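Local coordinates for pyocin S5 (Pseudomonas aeruginosa PAO1, PDB 6THK), which is an imported bacteriocin that probably forms channels in the cytoplasmic membrane of target bacteria and so depolarises it, at residues A[76-81]-A[103-108]; A[85-88]-A[92-95]; A[194-199]-A[270-275]. The protein carries 1 engineered substitution. One frame throughout, in Å; residues are numbered along the deposited sequence.

All three contacts lie in the elongated helical part of pyocin S5, away from the zinc sites and on the same side of the chain's centre. Contacts 1 and 2 share helix 42-87: contact 2 closes the short loop into helix 95-121 and is nested inside the larger loop closed by contact 1, their centres about 13 Å apart. Contact 3 follows later in the chain, where helix 272-338 starts against helix 157-212; its centre lies about 22 Å from that of contact 2 and 24 Å from that of contact 1. A salt bridge from R95 NE to E198 OE1, 2.9 Å, ties contact 2 to contact 3, so the three contacts connect four helices of the elongated region.

Contact 1. Residues A[76-81]-A[103-108]; sequences SDQVDG and SAVLHK
V105 carries most of this contact, giving about half of the 125 Å² buried, and meets both Q78 and V79. Its CB already lies 4.3 Å from V79 CG2. Beyond CB the side chain forks. CG1, anti to the backbone N (chi1 164°), stays near the same V79 methyl, with 4.3 Å between V105 CG1 and V79 CG2. The other branch reaches farther across: V105 CG2 is 4.2 Å from V79 CG2 and 3.9 Å from Q78 NE2. V79 and Q78 thus share one methyl group, the valine giving an apolar partner and the glutamine an amide nitrogen in van der Waals contact. With CG anti to the backbone N (chi1 -170°) and the chain extended after it, Q78 runs out alongside V105, the two side chains pointing opposite ways. Both valines are buried, whereas Q78 stays exposed at the margin. The CA atoms of V79 and V105 are 7.1 Å apart, so the helices approach closely at this one point. The arrangement is that of two consecutive helices, 42-87 and 95-121, joined by a short loop and touching through V79 and V105, with helix 157-212 as a third helix whose L184 packs on V105 and L106.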
loop_
_atom_site.group_PDB
_atom_site.type_symbol
_atom_site.label_atom_id
_atom_site.label_comp_id
_atom_site.label_asym_id
_atom_site.label_seq_id
_atom_site.Cartn_x
_atom_site.Cartn_y
_atom_site.Cartn_z
ATOM N N SER A 76 -1.263 58.304 -2.033
ATOM C CA SER A 76 -2.356 57.369 -1.765
ATOM C C SER A 76 -3.386 57.397 -2.899
ATOM O O SER A 76 -3.863 56.343 -3.316
ATOM C CB SER A 76 -3.025 57.695 -0.430
ATOM O OG SER A 76 -3.992 56.719 -0.067
ATOM N N ASP A 77 -3.670 58.585 -3.432
ATOM C CA ASP A 77 -4.635 58.747 -4.503
ATOM C C ASP A 77 -4.116 58.268 -5.865
ATOM O O ASP A 77 -4.935 57.873 -6.699
ATOM C CB ASP A 77 -5.164 60.192 -4.554
ATOM C CG ASP A 77 -6.373 60.408 -3.655
ATOM O OD1 ASP A 77 -7.483 59.960 -4.031
ATOM O OD2 ASP A 77 -6.214 61.028 -2.583
ATOM N N GLN A 78 -2.780 58.278 -6.099
ATOM C CA GLN A 78 -2.223 57.785 -7.373
ATOM C C GLN A 78 -2.288 56.263 -7.380
ATOM O O GLN A 78 -2.609 55.673 -8.411
ATOM C CB GLN A 78 -0.776 58.264 -7.627
ATOM C CG GLN A 78 -0.266 57.951 -9.053
ATOM C CD GLN A 78 1.223 58.148 -9.267
ATOM O OE1 GLN A 78 1.897 58.966 -8.611
ATOM N NE2 GLN A 78 1.761 57.434 -10.246
ATOM N N VAL A 79 -2.013 55.641 -6.219
ATOM C CA VAL A 79 -2.069 54.189 -6.022
ATOM C C VAL A 79 -3.492 53.673 -6.325
ATOM O O VAL A 79 -3.654 52.805 -7.187
ATOM C CB VAL A 79 -1.569 53.802 -4.598
ATOM C CG1 VAL A 79 -2.071 52.422 -4.168
ATOM C CG2 VAL A 79 -0.048 53.869 -4.523
ATOM N N ASP A 80 -4.508 54.269 -5.662
ATOM C CA ASP A 80 -5.927 53.937 -5.786
ATOM C C ASP A 80 -6.476 54.182 -7.192
ATOM O O ASP A 80 -7.194 53.333 -7.716
ATOM C CB ASP A 80 -6.750 54.717 -4.747
ATOM C CG ASP A 80 -6.347 54.507 -3.295
ATOM O OD1 ASP A 80 -5.474 53.640 -3.033
ATOM O OD2 ASP A 80 -6.894 55.217 -2.421
ATOM N N GLY A 81 -6.121 55.323 -7.792
ATOM C CA GLY A 81 -6.551 55.701 -9.133
ATOM C C GLY A 81 -6.035 54.750 -10.184
ATOM O O GLY A 81 -6.746 54.453 -11.141
ATOM N N SER A 103 4.540 49.138 -5.463
ATOM C CA SER A 103 5.970 48.963 -5.719
ATOM C C SER A 103 6.415 49.852 -6.890
ATOM O O SER A 103 7.452 50.507 -6.786
ATOM C CB SER A 103 6.303 47.499 -5.999
ATOM O OG SER A 103 5.951 46.653 -4.916
ATOM N N ALA A 104 5.609 49.894 -7.983
ATOM C CA ALA A 104 5.852 50.674 -9.198
ATOM C C ALA A 104 5.941 52.170 -8.894
ATOM O O ALA A 104 6.843 52.852 -9.400
ATOM C CB ALA A 104 4.745 50.423 -10.205
ATOM N N VAL A 105 4.993 52.662 -8.068
ATOM C CA VAL A 105 4.893 54.046 -7.623
ATOM C C VAL A 105 6.105 54.395 -6.745
ATOM O O VAL A 105 6.733 55.436 -6.971
ATOM C CB VAL A 105 3.527 54.291 -6.929
ATOM C CG1 VAL A 105 3.520 55.576 -6.111
ATOM C CG2 VAL A 105 2.400 54.296 -7.959
ATOM N N LEU A 106 6.456 53.496 -5.794
ATOM C CA LEU A 106 7.594 53.637 -4.887
ATOM C C LEU A 106 8.905 53.686 -5.628
ATOM O O LEU A 106 9.775 54.462 -5.236
ATOM C CB LEU A 106 7.622 52.518 -3.831
ATOM C CG LEU A 106 8.610 52.650 -2.661
ATOM C CD1 LEU A 106 8.495 53.994 -1.966
ATOM C CD2 LEU A 106 8.398 51.544 -1.650
ATOM N N HIS A 107 9.059 52.878 -6.697
ATOM C CA HIS A 107 10.298 52.865 -7.471
ATOM C C HIS A 107 10.534 54.193 -8.194
ATOM O O HIS A 107 11.676 54.666 -8.264
ATOM C CB HIS A 107 10.363 51.667 -8.425
ATOM C CG HIS A 107 11.768 51.217 -8.694
ATOM N ND1 HIS A 107 12.603 50.790 -7.662
ATOM C CD2 HIS A 107 12.458 51.164 -9.860
ATOM C CE1 HIS A 107 13.760 50.495 -8.234
ATOM N NE2 HIS A 107 13.717 50.694 -9.555
ATOM N N LYS A 108 9.440 54.821 -8.673
ATOM C CA LYS A 108 9.462 56.128 -9.342
ATOM C C LYS A 108 9.788 57.239 -8.326
ATOM O O LYS A 108 10.565 58.141 -8.641
ATOM C CB LYS A 108 8.129 56.393 -10.089
ATOM C CG LYS A 108 7.948 57.796 -10.696
ATOM C CD LYS A 108 9.013 58.173 -11.733
ATOM C CE LYS A 108 8.938 59.629 -12.117
ATOM N NZ LYS A 108 10.125 60.047 -12.910
#

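Contact 2. Residues A[85-88]-A[92-95]; sequences QITQ and EATR
The hydroxyl of T87, OG1, has two backbone carbonyls as partners: it hydrogen-bonds to L83 O, one turn back in its own helix, and weakly to R91 O in the loop just ahead of the residues T87 touches, E92 and A93. The single hydroxyl proton can go mainly to L83 O, and R91 O is at best a weak second acceptor, so the group ties the helix end to the loop only loosely. Its chi1 of 69° sets OG1 between the backbone N and the carbonyl carbon, and this turns the methyl CG2 anti to the carbonyl carbon. That methyl makes the apolar part of the contact: T87 CG2 is 3.7 Å from A93 CA and 3.8 Å from A93 CB, so it rests against the backbone and the lone methyl of the alanine together. At the margin, E92 C is 4.3 Å from T87 CG2, while the bond to E92 CB points away from the threonine's segment. This is a short interhelical loop. Q88 leaves helical geometry with a positive phi of 62°, and E92 and A93 run extended before T94 takes the N-cap position of helix 95-121, its OG1 bonded to E97 N. The CA atoms of T87 and A93 approach to 6.2 Å, matching the small size of the groups between them. E97 also touches T87, and R98 touches A93.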
loop_
_atom_site.group_PDB
_atom_site.type_symbol
_atom_site.label_atom_id
_atom_site.label_comp_id
_atom_site.label_asym_id
_atom_site.label_seq_id
_atom_site.Cartn_x
_atom_site.Cartn_y
_atom_site.Cartn_z
ATOM N N GLN A 85 -7.932 51.648 -12.356
ATOM C CA GLN A 85 -7.772 51.536 -13.799
ATOM C C GLN A 85 -7.618 50.071 -14.204
ATOM O O GLN A 85 -8.305 49.623 -15.125
ATOM C CB GLN A 85 -6.602 52.391 -14.300
ATOM C CG GLN A 85 -6.879 53.907 -14.353
ATOM C CD GLN A 85 -7.777 54.349 -15.488
ATOM O OE1 GLN A 85 -7.595 53.987 -16.652
ATOM N NE2 GLN A 85 -8.769 55.150 -15.162
ATOM N N ILE A 86 -6.774 49.314 -13.472
ATOM C CA ILE A 86 -6.528 47.886 -13.705
ATOM C C ILE A 86 -7.808 47.043 -13.555
ATOM O O ILE A 86 -8.117 46.243 -14.443
ATOM C CB ILE A 86 -5.370 47.374 -12.802
ATOM C CG1 ILE A 86 -4.037 48.054 -13.190
ATOM C CG2 ILE A 86 -5.252 45.838 -12.842
ATOM C CD1 ILE A 86 -2.929 47.911 -12.202
ATOM N N THR A 87 -8.554 47.243 -12.447
ATOM C CA THR A 87 -9.787 46.509 -12.138
ATOM C C THR A 87 -11.016 47.020 -12.903
ATOM O O THR A 87 -12.004 46.285 -13.012
ATOM C CB THR A 87 -10.046 46.473 -10.621
ATOM O OG1 THR A 87 -10.381 47.781 -10.153
ATOM C CG2 THR A 87 -8.876 45.907 -9.837
ATOM N N GLN A 88 -10.957 48.280 -13.407
ATOM C CA GLN A 88 -12.015 48.999 -14.148
ATOM C C GLN A 88 -13.291 49.212 -13.304
ATOM O O GLN A 88 -14.384 49.371 -13.859
ATOM C CB GLN A 88 -12.317 48.346 -15.514
ATOM C CG GLN A 88 -11.205 48.552 -16.538
ATOM C CD GLN A 88 -11.361 47.675 -17.753
ATOM O OE1 GLN A 88 -11.301 46.442 -17.677
ATOM N NE2 GLN A 88 -11.522 48.294 -18.911
ATOM N N GLU A 92 -12.964 44.314 -6.761
ATOM C CA GLU A 92 -11.929 44.778 -5.837
ATOM C C GLU A 92 -10.577 44.187 -6.259
ATOM O O GLU A 92 -10.532 43.058 -6.756
ATOM C CB GLU A 92 -12.269 44.386 -4.395
ATOM C CG GLU A 92 -13.369 45.243 -3.792
ATOM C CD GLU A 92 -13.008 45.954 -2.504
ATOM O OE1 GLU A 92 -12.363 45.325 -1.634
ATOM O OE2 GLU A 92 -13.395 47.136 -2.349
ATOM N N ALA A 93 -9.493 44.968 -6.105
ATOM C CA ALA A 93 -8.138 44.550 -6.464
ATOM C C ALA A 93 -7.606 43.497 -5.516
ATOM O O ALA A 93 -7.891 43.534 -4.316
ATOM C CB ALA A 93 -7.201 45.746 -6.467
ATOM N N THR A 94 -6.821 42.565 -6.067
ATOM C CA THR A 94 -6.185 41.512 -5.300
ATOM C C THR A 94 -5.041 42.130 -4.509
ATOM O O THR A 94 -4.622 43.257 -4.794
ATOM C CB THR A 94 -5.682 40.360 -6.215
ATOM O OG1 THR A 94 -4.613 40.811 -7.042
ATOM C CG2 THR A 94 -6.807 39.708 -7.052
ATOM N N ARG A 95 -4.523 41.379 -3.550
ATOM C CA ARG A 95 -3.414 41.838 -2.745
ATOM C C ARG A 95 -2.170 41.945 -3.617
ATOM O O ARG A 95 -1.324 42.800 -3.401
ATOM C CB ARG A 95 -3.173 40.886 -1.577
ATOM C CG ARG A 95 -2.444 41.524 -0.412
ATOM C CD ARG A 95 -2.858 40.921 0.914
ATOM N NE ARG A 95 -4.266 41.154 1.206
ATOM C CZ ARG A 95 -4.741 42.255 1.772
ATOM N NH1 ARG A 95 -3.919 43.230 2.102
ATOM N NH2 ARG A 95 -6.035 42.386 2.003
#

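Contact 3. Residues A[194-199]-A[270-275]; sequences LKEKED and PTPLEK
L273, E196 and D199 have the most surface buried where the N-terminal turn of helix 272-338 docks against helix 157-212, both segments lying in predicted coiled-coil regions. L273 is the central apolar group. Its CG is anti to the backbone N (chi1 177°), which sends the two methyls toward D199: L273 CD1 is 4.1 Å from D199 CB, and L273 CD2 is 4.2 Å from the same CB. The leucine thus straddles the methylene of the aspartate, with the carboxylate beside it. L200 and L203, farther along helix 157-212, also touch L273, so its apolar surroundings extend past D199. The carboxylate of D199 is turned back along its own helix, where D199 OD2 forms a salt bridge to K195 NZ that is weak as a hydrogen bond at 3.3 Å. E196 reaches P272, the residue just before L273, its chain crossing the proline ring at about a right angle. With chi1 at 138°, away from any staggered position, it makes a short van der Waals approach, not a hydrogen bond: 3.1 Å between E196 OE2 and P272 CG. T271 is the N-cap of the helix whose first turn carries P272 and L273. The capping bond is weak but fairly straight: E274 N to T271 OG1 measures 3.3 Å, with an angle of 158° at the hydrogen.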
loop_
_atom_site.group_PDB
_atom_site.type_symbol
_atom_site.label_atom_id
_atom_site.label_comp_id
_atom_site.label_asym_id
_atom_site.label_seq_id
_atom_site.Cartn_x
_atom_site.Cartn_y
_atom_site.Cartn_z
ATOM N N LEU A 194 0.487 40.903 4.814
ATOM C CA LEU A 194 -0.867 40.389 4.736
ATOM C C LEU A 194 -0.975 39.314 3.671
ATOM O O LEU A 194 -1.669 38.324 3.840
ATOM C CB LEU A 194 -1.857 41.511 4.458
ATOM C CG LEU A 194 -2.619 41.981 5.691
ATOM C CD1 LEU A 194 -1.655 42.461 6.761
ATOM C CD2 LEU A 194 -3.601 43.077 5.329
ATOM N N LYS A 195 -0.302 39.529 2.554
ATOM C CA LYS A 195 -0.326 38.566 1.482
ATOM C C LYS A 195 0.301 37.274 1.952
ATOM O O LYS A 195 -0.241 36.201 1.737
ATOM C CB LYS A 195 0.442 39.097 0.284
ATOM C CG LYS A 195 0.235 38.274 -0.964
ATOM C CD LYS A 195 1.342 38.509 -1.965
ATOM C CE LYS A 195 1.054 37.753 -3.244
ATOM N NZ LYS A 195 0.365 36.466 -2.964
ATOM N N GLU A 196 1.447 37.393 2.610
ATOM C CA GLU A 196 2.176 36.237 3.104
ATOM C C GLU A 196 1.312 35.434 4.061
ATOM O O GLU A 196 1.320 34.210 4.029
ATOM C CB GLU A 196 3.475 36.676 3.781
ATOM C CG GLU A 196 3.806 35.949 5.069
ATOM C CD GLU A 196 5.253 36.132 5.483
ATOM O OE1 GLU A 196 5.561 37.118 6.184
ATOM O OE2 GLU A 196 6.083 35.284 5.110
ATOM N N LYS A 197 0.567 36.128 4.915
ATOM C CA LYS A 197 -0.331 35.477 5.855
ATOM C C LYS A 197 -1.428 34.741 5.098
ATOM O O LYS A 197 -1.848 33.666 5.497
ATOM C CB LYS A 197 -0.932 36.481 6.835
ATOM N N GLU A 198 -1.929 35.353 4.035
ATOM C CA GLU A 198 -2.952 34.727 3.215
ATOM C C GLU A 198 -2.433 33.469 2.518
ATOM O O GLU A 198 -3.146 32.484 2.400
ATOM C CB GLU A 198 -3.523 35.719 2.209
ATOM C CG GLU A 198 -4.859 36.300 2.636
ATOM C CD GLU A 198 -4.949 37.797 2.424
ATOM O OE1 GLU A 198 -4.626 38.261 1.315
ATOM O OE2 GLU A 198 -5.353 38.510 3.364
ATOM N N ASP A 199 -1.193 33.516 2.046
ATOM C CA ASP A 199 -0.590 32.378 1.361
ATOM C C ASP A 199 -0.420 31.195 2.302
ATOM O O ASP A 199 -0.552 30.051 1.894
ATOM C CB ASP A 199 0.761 32.760 0.760
ATOM C CG ASP A 199 0.632 33.666 -0.443
ATOM O OD1 ASP A 199 -0.490 33.807 -0.968
ATOM O OD2 ASP A 199 1.657 34.238 -0.864
ATOM N N PRO A 270 14.581 29.572 2.280
ATOM C CA PRO A 270 14.869 31.004 2.126
ATOM C C PRO A 270 13.791 31.931 2.699
ATOM O O PRO A 270 14.098 33.080 3.032
ATOM C CB PRO A 270 15.039 31.163 0.611
ATOM C CG PRO A 270 14.319 29.968 -0.009
ATOM C CD PRO A 270 13.902 29.030 1.082
ATOM N N THR A 271 12.537 31.441 2.808
ATOM C CA THR A 271 11.373 32.187 3.303
ATOM C C THR A 271 10.565 31.334 4.309
ATOM O O THR A 271 10.664 30.109 4.236
ATOM C CB THR A 271 10.470 32.614 2.115
ATOM O OG1 THR A 271 10.067 31.469 1.361
ATOM C CG2 THR A 271 11.126 33.646 1.206
ATOM N N PRO A 272 9.723 31.918 5.212
ATOM C CA PRO A 272 8.925 31.066 6.118
ATOM C C PRO A 272 7.875 30.238 5.375
ATOM O O PRO A 272 7.502 29.168 5.857
ATOM C CB PRO A 272 8.281 32.066 7.082
ATOM C CG PRO A 272 8.217 33.336 6.324
ATOM C CD PRO A 272 9.440 33.353 5.446
ATOM N N LEU A 273 7.428 30.727 4.191
ATOM C CA LEU A 273 6.452 30.070 3.318
ATOM C C LEU A 273 7.032 28.774 2.765
ATOM O O LEU A 273 6.378 27.735 2.845
ATOM C CB LEU A 273 6.001 31.028 2.192
ATOM C CG LEU A 273 5.018 30.505 1.119
ATOM C CD1 LEU A 273 3.701 30.025 1.724
ATOM C CD2 LEU A 273 4.721 31.580 0.091
ATOM N N GLU A 274 8.279 28.822 2.263
ATOM C CA GLU A 274 8.983 27.645 1.755
ATOM C C GLU A 274 9.318 26.652 2.878
ATOM O O GLU A 274 9.326 25.440 2.631
ATOM C CB GLU A 274 10.241 28.034 0.965
ATOM C CG GLU A 274 9.969 28.697 -0.375
ATOM C CD GLU A 274 8.942 28.064 -1.294
ATOM O OE1 GLU A 274 9.101 26.875 -1.656
ATOM O OE2 GLU A 274 7.987 28.777 -1.678
ATOM N N LYS A 275 9.568 27.159 4.110
ATOM C CA LYS A 275 9.844 26.318 5.279
ATOM C C LYS A 275 8.576 25.602 5.705
ATOM O O LYS A 275 8.642 24.409 5.971
ATOM C CB LYS A 275 10.392 27.134 6.453
ATOM C CG LYS A 275 11.127 26.285 7.480
ATOM C CD LYS A 275 11.828 27.148 8.510
ATOM C CE LYS A 275 12.746 26.348 9.394
ATOM N NZ LYS A 275 13.677 27.218 10.155
#